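Local coordinates for hemolysin II regulatory protein (Bacillus cereus, PDB 2JJ7) that probably binds DNA as a dimeric transcriptional regulator of the TetR family, linked to control of hemolysin II, at residues Asn53-Tyr56 with Glu57-Lys61; Tyr86-Val89 with Phe90-Ile94; Pro120-Ile123 with Gly124-Gln128; His149-His152 with Trp153-Ile157. All blocks are in the same frame, centred on the assembly; numbering follows the deposited sequence. Where two conformers were deposited one is given.

From the N terminus, contact 1 comes first, on helix 51-62 just past the predicted helix-turn-helix, and contact 2 follows on helix 79-96. Contact 3 spans the loop entering the short helix 123-126, and contact 4 sits on helix 147-158 at the dimer interface. Each is a local contact between turns of continuous chain, so none closes a long loop, and the four run in series without nesting or crossing. Contact 3 is the hub: Tyr121 and Phe122 pack against Phe59 of contact 1, Phe122 and Phe126 meet Phe90 of contact 2, and Phe126 touches Thr155 of contact 4. Contacts 1 and 4 lie on opposite sides of the chain's centre, about 25 Å apart between centres.

Contact 1: Asn53-Tyr56 with Glu57-Lys61; sequences NLYY and EVFKK
Glu57 N donates to Asn53 O at 2.9 Å, a bond with an N-H...O angle of 158°, and the same i to i+4 pattern continues with Val58 N to Leu54 O, Phe59 N to Tyr55 O and Lys60 N to Tyr56 O. On this helical frame the main side-chain contact is aromatic. Tyr55 and Phe59 run alongside each other, pointing the same way, and their rings form an offset edge-to-face pair with centroids 5.3 Å apart and planes at 68°. Phe59 brings its edge toward the face of Tyr55, CD2 standing 4.0 Å above that plane and nearer the rim than the centre. The closest ring carbons are Tyr55 CZ and Phe59 CE2, at 3.5 Å. With CG anti to the backbone N (chi1 -172°), Tyr55 leans along the helix toward the next turn, which brings its ring up to Phe59. The phenol oxygen is held by a hydrogen bond to Glu107, and Tyr25 and Phe20 make further edge-to-face pairs with the Tyr55 ring. Glu57 bends at chi2 and runs beside Asn53, whose ND2 bonds to Phe48 O. In TetR-family proteins the helix after the helix-turn-helix joins the DNA-binding head to the core. Here Leu54 and Val58 lie on helix 5-23, Leu54 and Glu57 reach Phe48 of helix 41-48, and Tyr56 and Phe59 pack on helix 115-118.

Contact 2: Tyr86-Val89 with Phe90-Ile94; sequences YLTV and FTTHI
Phe90 packs its ring obliquely against Tyr86, one helical turn earlier, and Phe90 N also bonds to Tyr86 O. Both residues belong to helix 79-96 of the TetR-type C-terminal domain, whose all-helical core they help to fill. The rings meet at an intermediate tilt, planes 56° apart and centroids 4.9 Å apart. Phe90 CD1 stands 3.7 Å above one face of Tyr86, over its centre, and Phe90 CE1 comes within 3.5 Å of Tyr86 CE2. Tyr86 holds CG anti to its amide nitrogen (chi1 169°), which carries the ring to Phe90; its hydroxyl is hydrogen-bonded to Phe126 O. Next comes Thr91, with OG1 set between the backbone N and the carbonyl carbon (chi1 49°). From there OG1 donates to Leu87 O at 2.6 Å, and the same oxygen also takes the amide of Thr91, so two bonds grip it. The side chain is buried and its hydroxyl is satisfied within the helix, while Val173 and Val158 from helices 169-181 and 147-158 pack against it. Thr92 repeats the double grip on Thr88 O, OG1 at the longer distance of 2.9 Å and Thr92 N at 3.0 Å, the two again coming from opposite faces of the carbonyl plane. At His93 the imidazole NE2 is fixed by Tyr62 O, and the amide N donates to Val89 O at 2.9 Å.

Contact 3: Pro120-Ile123 with Gly124-Gln128; sequences PYFI and GSFEQ
The rings of Phe122 and Phe126 lie side by side with their planes only 21° apart, yet they are slid so far past each other, centroids 5.7 Å apart, that they barely overlap. They touch where CE2 of Phe122 comes to 3.8 Å from CD2 of Phe126, each atom approaching the other ring obliquely. Both side chains hold CG anti to the amide nitrogen and, one turn apart, point the same way. Phe90 of helix 79-96 makes an edge-to-face pair with each of them, and Leu159 also packs on both. Phe122 occupies the N-cap position of the short helix 123-126, in the C-terminal domain of the TetR fold. Its carbonyl opens the helical bonding: Phe126 N donates to Phe122 O at 3.1 Å with an angle of 162°, while Ser125 N makes only a weak bond to the same oxygen. One residue on, Glu127 N reaches Ile123 O. The Glu127 side chain crosses Ile123 at an angle and brings OE2 to 3.8 Å from Ile123 CG2, while OE1 pairs with Lys119 in a salt bridge. A water joins the loop to the helix, donating to Pro120 O at 2.7 Å and lying 2.8 Å from Ser125 OG in a second hydrogen bond. Ser125 OG is further held by Leu68 N, which ties the start of this helix to the loop ahead of helix 71-74.

Contact 4: His149-His152 with Trp153-Ile157; sequences HTIH and WITSI
Trp153 sets the edge of its indole against Thr150, with CE3 4.0 Å from Thr150 O near the ring plane and 4.3 Å from Thr150 CG2. Over one indole face lies Ile157 CD1, 3.7 Å above the plane toward the rim. Phe160 of the second subunit also stacks on this ring. The backbone is regular helix, in which Trp153 N bonds to His149 O at 2.8 Å and Ile154 N to Thr150 O. Ile151 O is gripped twice: Thr155 N approaches it almost along the C=O axis, while Thr155 OG1, at 2.8 Å, comes from above the carbonyl plane, 46° out of it. This is helix 147-158 of the TetR-type C-terminal domain, which here forms part of the dimer interface. His152 meets His152 of the second subunit, their planes at about 85°, and also packs on Tyr105 of both chains. Ser156 turns its hydroxyl between the backbone N and the carbonyl carbon (chi1 74°), from where OG donates to Trp153 O at 2.8 Å. Ser156 OG is also hydrogen-bonded across the interface to Ser156 OG of the second subunit.

Contact 1: Asn53-Tyr56 with Glu57-Lys61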
loop_
_atom_site.group_PDB
_atom_site.type_symbol
_atom_site.label_atom_id
_atom_site.label_comp_id
_atom_site.label_asym_id
_atom_site.label_seq_id
_atom_site.Cartn_x
_atom_site.Cartn_y
_atom_site.Cartn_z
ATOM N N ASN B 53 -1.719 -7.476 27.144
ATOM C CA ASN B 53 -0.375 -7.932 27.467
ATOM C C ASN B 53 0.067 -9.080 26.557
ATOM O O ASN B 53 1.231 -9.174 26.175
ATOM C CB ASN B 53 -0.301 -8.349 28.938
ATOM C CG ASN B 53 1.087 -8.805 29.334
ATOM O OD1 ASN B 53 2.057 -8.052 29.197
ATOM N ND2 ASN B 53 1.198 -10.052 29.806
ATOM N N LEU B 54 -0.880 -9.946 26.215
ATOM C CA LEU B 54 -0.648 -11.040 25.304
ATOM C C LEU B 54 -0.215 -10.512 23.929
ATOM O O LEU B 54 0.714 -11.035 23.320
ATOM C CB LEU B 54 -1.928 -11.857 25.179
ATOM C CG LEU B 54 -1.933 -13.244 24.546
ATOM C CD1 LEU B 54 -0.791 -14.091 25.061
ATOM C CD2 LEU B 54 -3.258 -13.891 24.866
ATOM N N TYR B 55 -0.900 -9.471 23.462
ATOM C CA TYR B 55 -0.543 -8.753 22.237
ATOM C C TYR B 55 0.867 -8.188 22.305
ATOM O O TYR B 55 1.645 -8.381 21.381
ATOM C CB TYR B 55 -1.532 -7.631 22.018
ATOM C CG TYR B 55 -1.432 -6.907 20.691
ATOM C CD1 TYR B 55 -0.990 -5.594 20.648
ATOM C CD2 TYR B 55 -1.838 -7.507 19.497
ATOM C CE1 TYR B 55 -0.925 -4.898 19.474
ATOM C CE2 TYR B 55 -1.771 -6.803 18.284
ATOM C CZ TYR B 55 -1.317 -5.495 18.301
ATOM O OH TYR B 55 -1.245 -4.734 17.177
ATOM N N TYR B 56 1.186 -7.505 23.405
ATOM C CA TYR B 56 2.541 -7.005 23.629
ATOM C C TYR B 56 3.550 -8.153 23.518
ATOM O O TYR B 56 4.559 -8.023 22.827
ATOM C CB TYR B 56 2.682 -6.321 24.997
ATOM C CG TYR B 56 1.977 -4.981 25.157
ATOM C CD1 TYR B 56 1.502 -4.261 24.062
ATOM C CD2 TYR B 56 1.825 -4.419 26.417
ATOM C CE1 TYR B 56 0.866 -3.030 24.235
ATOM C CE2 TYR B 56 1.205 -3.201 26.593
ATOM C CZ TYR B 56 0.723 -2.511 25.515
ATOM O OH TYR B 56 0.107 -1.293 25.737
ATOM N N GLU B 57 3.263 -9.272 24.177
ATOM C CA GLU B 57 4.162 -10.418 24.170
ATOM C C GLU B 57 4.313 -11.039 22.774
ATOM O O GLU B 57 5.363 -11.597 22.452
ATOM C CB GLU B 57 3.707 -11.465 25.190
ATOM C CG GLU B 57 3.886 -11.055 26.646
ATOM C CD GLU B 57 5.327 -10.715 27.006
ATOM O OE1 GLU B 57 6.255 -11.419 26.558
ATOM O OE2 GLU B 57 5.528 -9.730 27.736
ATOM N N VAL B 58 3.269 -10.921 21.954
ATOM C CA VAL B 58 3.305 -11.380 20.562
ATOM C C VAL B 58 4.305 -10.560 19.744
ATOM O O VAL B 58 5.145 -11.127 19.042
ATOM C CB VAL B 58 1.906 -11.362 19.900
ATOM C CG1 VAL B 58 2.016 -11.433 18.367
ATOM C CG2 VAL B 58 1.092 -12.533 20.416
ATOM N N PHE B 59 4.230 -9.237 19.863
ATOM C CA PHE B 59 5.211 -8.345 19.224
ATOM C C PHE B 59 6.641 -8.595 19.720
ATOM O O PHE B 59 7.577 -8.606 18.931
ATOM C CB PHE B 59 4.794 -6.878 19.374
ATOM C CG PHE B 59 4.034 -6.356 18.174
ATOM C CD1 PHE B 59 4.721 -5.870 17.066
ATOM C CD2 PHE B 59 2.640 -6.371 18.149
ATOM C CE1 PHE B 59 4.021 -5.388 15.919
ATOM C CE2 PHE B 59 1.934 -5.897 17.032
ATOM C CZ PHE B 59 2.635 -5.407 15.912
ATOM N N LYS B 60 6.779 -8.832 21.024
ATOM C CA LYS B 60 8.064 -9.142 21.642
ATOM C C LYS B 60 8.643 -10.465 21.118
ATOM O O LYS B 60 9.809 -10.510 20.758
ATOM C CB LYS B 60 7.907 -9.193 23.167
ATOM C CG LYS B 60 9.194 -9.284 23.952
ATOM C CD LYS B 60 8.879 -9.458 25.426
ATOM C CE LYS B 60 10.112 -9.274 26.297
ATOM N NZ LYS B 60 9.830 -9.612 27.723
ATOM N N LYS B 61 7.833 -11.527 21.080
ATOM C CA LYS B 61 8.304 -12.837 20.627
ATOM C C LYS B 61 8.556 -12.889 19.123
ATOM O O LYS B 61 9.562 -13.450 18.692
ATOM C CB LYS B 61 7.337 -13.967 21.015
ATOM C CG LYS B 61 7.944 -15.349 20.759
ATOM C CD LYS B 61 7.150 -16.478 21.342
ATOM C CE LYS B 61 7.834 -17.820 21.083
ATOM N NZ LYS B 61 9.140 -17.990 21.794
#

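Contact 2: Tyr86-Val89 with Phe90-Ile94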
loop_
_atom_site.group_PDB
_atom_site.type_symbol
_atom_site.label_atom_id
_atom_site.label_comp_id
_atom_site.label_asym_id
_atom_site.label_seq_id
_atom_site.Cartn_x
_atom_site.Cartn_y
_atom_site.Cartn_z
ATOM N N TYR B 86 17.687 -2.629 4.365
ATOM C CA TYR B 86 16.436 -2.379 5.054
ATOM C C TYR B 86 15.331 -3.295 4.497
ATOM O O TYR B 86 14.657 -4.008 5.252
ATOM C CB TYR B 86 16.053 -0.908 4.892
ATOM C CG TYR B 86 14.649 -0.559 5.326
ATOM C CD1 TYR B 86 13.558 -0.738 4.467
ATOM C CD2 TYR B 86 14.404 -0.035 6.593
ATOM C CE1 TYR B 86 12.275 -0.417 4.870
ATOM C CE2 TYR B 86 13.121 0.289 6.989
ATOM C CZ TYR B 86 12.064 0.095 6.131
ATOM O OH TYR B 86 10.783 0.432 6.534
ATOM N N LEU B 87 15.151 -3.257 3.179
ATOM C CA LEU B 87 14.100 -4.021 2.515
ATOM C C LEU B 87 14.295 -5.531 2.637
ATOM O O LEU B 87 13.315 -6.274 2.727
ATOM C CB LEU B 87 14.011 -3.642 1.025
ATOM C CG LEU B 87 13.511 -2.235 0.677
ATOM C CD1 LEU B 87 13.555 -2.008 -0.832
ATOM C CD2 LEU B 87 12.121 -1.975 1.216
ATOM N N THR B 88 15.551 -5.974 2.596
ATOM C CA THR B 88 15.880 -7.398 2.707
ATOM C C THR B 88 15.510 -7.906 4.117
ATOM O O THR B 88 14.814 -8.920 4.259
ATOM C CB THR B 88 17.362 -7.659 2.362
ATOM O OG1 THR B 88 17.627 -7.169 1.048
ATOM C CG2 THR B 88 17.725 -9.169 2.413
ATOM N N VAL B 89 15.939 -7.175 5.148
ATOM C CA VAL B 89 15.637 -7.541 6.536
ATOM C C VAL B 89 14.116 -7.602 6.764
ATOM O O VAL B 89 13.607 -8.569 7.339
ATOM C CB VAL B 89 16.279 -6.562 7.549
ATOM C CG1 VAL B 89 15.777 -6.831 8.971
ATOM C CG2 VAL B 89 17.808 -6.629 7.495
ATOM N N PHE B 90 13.391 -6.578 6.312
ATOM C CA PHE B 90 11.953 -6.544 6.575
ATOM C C PHE B 90 11.123 -7.536 5.769
ATOM O O PHE B 90 10.273 -8.205 6.331
ATOM C CB PHE B 90 11.396 -5.117 6.530
ATOM C CG PHE B 90 11.674 -4.346 7.786
ATOM C CD1 PHE B 90 12.593 -3.294 7.796
ATOM C CD2 PHE B 90 11.069 -4.724 8.984
ATOM C CE1 PHE B 90 12.872 -2.600 8.982
ATOM C CE2 PHE B 90 11.337 -4.038 10.189
ATOM C CZ PHE B 90 12.234 -2.973 10.184
ATOM N N THR B 91 11.390 -7.674 4.471
ATOM C CA THR B 91 10.656 -8.669 3.688
ATOM C C THR B 91 10.930 -10.091 4.213
ATOM O O THR B 91 10.025 -10.933 4.241
ATOM C CB THR B 91 10.961 -8.606 2.176
ATOM O OG1 THR B 91 12.376 -8.582 1.971
ATOM C CG2 THR B 91 10.327 -7.357 1.524
ATOM N N THR B 92 12.166 -10.345 4.627
ATOM C CA THR B 92 12.522 -11.641 5.232
ATOM C C THR B 92 11.789 -11.866 6.546
ATOM O O THR B 92 11.268 -12.960 6.779
ATOM C CB THR B 92 14.046 -11.794 5.434
ATOM O OG1 THR B 92 14.682 -11.815 4.150
ATOM C CG2 THR B 92 14.404 -13.088 6.239
ATOM N N HIS B 93 11.728 -10.837 7.392
ATOM C CA HIS B 93 11.005 -10.968 8.658
ATOM C C HIS B 93 9.513 -11.288 8.448
ATOM O O HIS B 93 8.936 -12.127 9.162
ATOM C CB HIS B 93 11.131 -9.722 9.544
ATOM C CG HIS B 93 10.738 -9.987 10.962
ATOM N ND1 HIS B 93 11.592 -10.578 11.867
ATOM C CD2 HIS B 93 9.559 -9.828 11.607
ATOM C CE1 HIS B 93 10.966 -10.745 13.017
ATOM N NE2 HIS B 93 9.731 -10.299 12.886
ATOM N N ILE B 94 8.898 -10.579 7.502
ATOM C CA ILE B 94 7.470 -10.733 7.208
ATOM C C ILE B 94 7.171 -12.097 6.572
ATOM O O ILE B 94 6.135 -12.705 6.848
ATOM C CB ILE B 94 6.934 -9.547 6.343
ATOM C CG1 ILE B 94 6.981 -8.225 7.139
ATOM C CG2 ILE B 94 5.516 -9.816 5.795
ATOM C CD1 ILE B 94 6.737 -8.359 8.654
#

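Contact 3: Pro120-Ile123 with Gly124-Gln128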
loop_
_atom_site.group_PDB
_atom_site.type_symbol
_atom_site.label_atom_id
_atom_site.label_comp_id
_atom_site.label_asym_id
_atom_site.label_seq_id
_atom_site.Cartn_x
_atom_site.Cartn_y
_atom_site.Cartn_z
ATOM N N PRO B 120 9.282 -0.547 19.952
ATOM C CA PRO B 120 10.639 -1.104 19.887
ATOM C C PRO B 120 10.727 -2.451 19.187
ATOM O O PRO B 120 11.798 -2.817 18.705
ATOM C CB PRO B 120 11.040 -1.249 21.357
ATOM C CG PRO B 120 10.237 -0.221 22.063
ATOM C CD PRO B 120 8.928 -0.158 21.334
ATOM N N TYR B 121 9.620 -3.173 19.115
ATOM C CA TYR B 121 9.641 -4.526 18.564
ATOM C C TYR B 121 9.446 -4.651 17.045
ATOM O O TYR B 121 9.544 -5.744 16.494
ATOM C CB TYR B 121 8.665 -5.401 19.325
ATOM C CG TYR B 121 8.930 -5.404 20.817
ATOM C CD1 TYR B 121 8.013 -4.859 21.703
ATOM C CD2 TYR B 121 10.122 -5.922 21.333
ATOM C CE1 TYR B 121 8.258 -4.868 23.083
ATOM C CE2 TYR B 121 10.378 -5.928 22.697
ATOM C CZ TYR B 121 9.447 -5.400 23.565
ATOM O OH TYR B 121 9.711 -5.408 24.913
ATOM N N PHE B 122 9.188 -3.541 16.364
ATOM C CA PHE B 122 9.057 -3.575 14.903
ATOM C C PHE B 122 9.010 -2.182 14.279
ATOM O O PHE B 122 9.884 -1.814 13.495
ATOM C CB PHE B 122 7.819 -4.384 14.456
ATOM C CG PHE B 122 7.805 -4.675 12.981
ATOM C CD1 PHE B 122 8.383 -5.838 12.489
ATOM C CD2 PHE B 122 7.261 -3.754 12.077
ATOM C CE1 PHE B 122 8.399 -6.108 11.114
ATOM C CE2 PHE B 122 7.274 -3.999 10.703
ATOM C CZ PHE B 122 7.850 -5.183 10.219
ATOM N N ILE B 123 7.989 -1.416 14.643
ATOM C CA ILE B 123 7.693 -0.156 13.964
ATOM C C ILE B 123 8.821 0.877 14.079
ATOM O O ILE B 123 9.080 1.620 13.119
ATOM C CB ILE B 123 6.337 0.422 14.424
ATOM C CG1 ILE B 123 5.201 -0.437 13.881
ATOM C CG2 ILE B 123 6.162 1.888 13.963
ATOM C CD1 ILE B 123 3.890 -0.364 14.683
ATOM N N GLY B 124 9.472 0.930 15.247
ATOM C CA GLY B 124 10.569 1.870 15.481
ATOM C C GLY B 124 11.648 1.743 14.419
ATOM O O GLY B 124 12.077 2.742 13.835
ATOM N N SER B 125 12.071 0.510 14.150
ATOM C CA SER B 125 13.113 0.242 13.170
ATOM C C SER B 125 12.599 0.392 11.734
ATOM O O SER B 125 13.332 0.848 10.841
ATOM C CB SER B 125 13.691 -1.153 13.373
ATOM O OG SER B 125 14.382 -1.241 14.610
ATOM N N PHE B 126 11.333 0.019 11.528
ATOM C CA PHE B 126 10.665 0.197 10.243
ATOM C C PHE B 126 10.630 1.678 9.829
ATOM O O PHE B 126 10.706 2.003 8.642
ATOM C CB PHE B 126 9.248 -0.420 10.274
ATOM C CG PHE B 126 8.668 -0.669 8.902
ATOM C CD1 PHE B 126 7.759 0.222 8.343
ATOM C CD2 PHE B 126 9.055 -1.787 8.149
ATOM C CE1 PHE B 126 7.234 0.007 7.057
ATOM C CE2 PHE B 126 8.520 -2.024 6.857
ATOM C CZ PHE B 126 7.608 -1.131 6.311
ATOM N N GLU B 127 10.517 2.565 10.813
ATOM C CA GLU B 127 10.502 4.024 10.576
ATOM C C GLU B 127 11.828 4.624 10.050
ATOM O O GLU B 127 11.906 5.821 9.780
ATOM C CB GLU B 127 10.055 4.758 11.832
ATOM C CG GLU B 127 8.544 4.824 11.939
ATOM C CD GLU B 127 8.054 5.455 13.220
ATOM O OE1 GLU B 127 8.887 5.849 14.063
ATOM O OE2 GLU B 127 6.818 5.547 13.386
ATOM N N GLN B 128 12.859 3.794 9.909
ATOM C CA GLN B 128 14.112 4.250 9.307
ATOM C C GLN B 128 13.917 4.588 7.831
ATOM O O GLN B 128 14.719 5.307 7.255
ATOM C CB GLN B 128 15.197 3.193 9.413
ATOM C CG GLN B 128 15.948 3.159 10.717
ATOM C CD GLN B 128 17.166 2.263 10.618
ATOM O OE1 GLN B 128 17.977 2.405 9.699
ATOM N NE2 GLN B 128 17.296 1.326 11.550
HETATM O O HOH W 1 12.451 -1.264 16.568
#

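Contact 4: His149-His152 with Trp153-Ile157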
loop_
_atom_site.group_PDB
_atom_site.type_symbol
_atom_site.label_atom_id
_atom_site.label_comp_id
_atom_site.label_asym_id
_atom_site.label_seq_id
_atom_site.Cartn_x
_atom_site.Cartn_y
_atom_site.Cartn_z
ATOM N N HIS B 149 3.878 9.515 0.351
ATOM C CA HIS B 149 3.169 8.601 -0.524
ATOM C C HIS B 149 4.029 7.385 -0.821
ATOM O O HIS B 149 3.518 6.272 -0.879
ATOM C CB HIS B 149 2.743 9.312 -1.796
ATOM C CG HIS B 149 1.616 10.289 -1.594
ATOM N ND1 HIS B 149 0.289 9.938 -1.731
ATOM C CD2 HIS B 149 1.620 11.605 -1.265
ATOM C CE1 HIS B 149 -0.472 10.999 -1.516
ATOM N NE2 HIS B 149 0.311 12.022 -1.231
ATOM N N THR B 150 5.341 7.615 -0.964
ATOM C CA THR B 150 6.327 6.568 -1.194
ATOM C C THR B 150 6.495 5.672 0.044
ATOM O O THR B 150 6.556 4.450 -0.073
ATOM C CB THR B 150 7.679 7.169 -1.614
ATOM O OG1 THR B 150 7.483 8.024 -2.755
ATOM C CG2 THR B 150 8.679 6.057 -1.973
ATOM N N ILE B 151 6.569 6.289 1.219
ATOM C CA ILE B 151 6.520 5.553 2.483
ATOM C C ILE B 151 5.260 4.687 2.534
ATOM O O ILE B 151 5.353 3.497 2.773
ATOM C CB ILE B 151 6.623 6.511 3.706
ATOM C CG1 ILE B 151 8.045 7.121 3.766
ATOM C CG2 ILE B 151 6.247 5.785 5.029
ATOM C CD1 ILE B 151 8.208 8.241 4.745
ATOM N N HIS B 152 4.085 5.262 2.296
ATOM C CA HIS B 152 2.873 4.443 2.365
ATOM C C HIS B 152 2.879 3.310 1.316
ATOM O O HIS B 152 2.467 2.187 1.609
ATOM C CB HIS B 152 1.569 5.257 2.272
ATOM C CG HIS B 152 0.348 4.389 2.338
ATOM N ND1 HIS B 152 -0.117 3.854 3.521
ATOM C CD2 HIS B 152 -0.433 3.868 1.360
ATOM C CE1 HIS B 152 -1.163 3.086 3.275
ATOM N NE2 HIS B 152 -1.375 3.074 1.970
ATOM N N TRP B 153 3.329 3.612 0.099
ATOM C CA TRP B 153 3.459 2.587 -0.947
ATOM C C TRP B 153 4.307 1.380 -0.483
ATOM O O TRP B 153 3.849 0.237 -0.539
ATOM C CB TRP B 153 3.995 3.209 -2.247
ATOM C CG TRP B 153 4.382 2.208 -3.321
ATOM C CD1 TRP B 153 3.546 1.379 -4.001
ATOM C CD2 TRP B 153 5.700 1.960 -3.840
ATOM N NE1 TRP B 153 4.254 0.630 -4.923
ATOM C CE2 TRP B 153 5.581 0.955 -4.832
ATOM C CE3 TRP B 153 6.967 2.496 -3.574
ATOM C CZ2 TRP B 153 6.683 0.461 -5.545
ATOM C CZ3 TRP B 153 8.069 2.005 -4.290
ATOM C CH2 TRP B 153 7.914 0.998 -5.260
ATOM N N ILE B 154 5.511 1.640 0.018
ATOM C CA ILE B 154 6.416 0.573 0.453
ATOM C C ILE B 154 5.869 -0.188 1.684
ATOM O O ILE B 154 5.929 -1.433 1.771
ATOM C CB ILE B 154 7.860 1.140 0.729
ATOM C CG1 ILE B 154 8.519 1.604 -0.572
ATOM C CG2 ILE B 154 8.734 0.102 1.468
ATOM C CD1 ILE B 154 9.901 2.284 -0.392
ATOM N N THR B 155 5.313 0.560 2.631
ATOM C CA THR B 155 4.701 -0.026 3.815
ATOM C C THR B 155 3.611 -1.036 3.422
ATOM O O THR B 155 3.523 -2.140 3.980
ATOM C CB THR B 155 4.140 1.114 4.723
ATOM O OG1 THR B 155 5.238 1.967 5.123
ATOM C CG2 THR B 155 3.434 0.574 5.977
ATOM N N SER B 156 2.773 -0.656 2.463
ATOM C CA SER B 156 1.652 -1.488 2.071
ATOM C C SER B 156 2.113 -2.772 1.396
ATOM O O SER B 156 1.556 -3.837 1.643
ATOM C CB SER B 156 0.679 -0.710 1.175
ATOM O OG SER B 156 1.204 -0.544 -0.134
ATOM N N ILE B 157 3.132 -2.678 0.549
ATOM C CA ILE B 157 3.603 -3.869 -0.164
ATOM C C ILE B 157 4.537 -4.767 0.674
ATOM O O ILE B 157 4.457 -5.994 0.595
ATOM C CB ILE B 157 4.215 -3.520 -1.542
ATOM C CG1 ILE B 157 5.454 -2.637 -1.384
ATOM C CG2 ILE B 157 3.159 -2.826 -2.428
ATOM C CD1 ILE B 157 6.003 -2.083 -2.719
#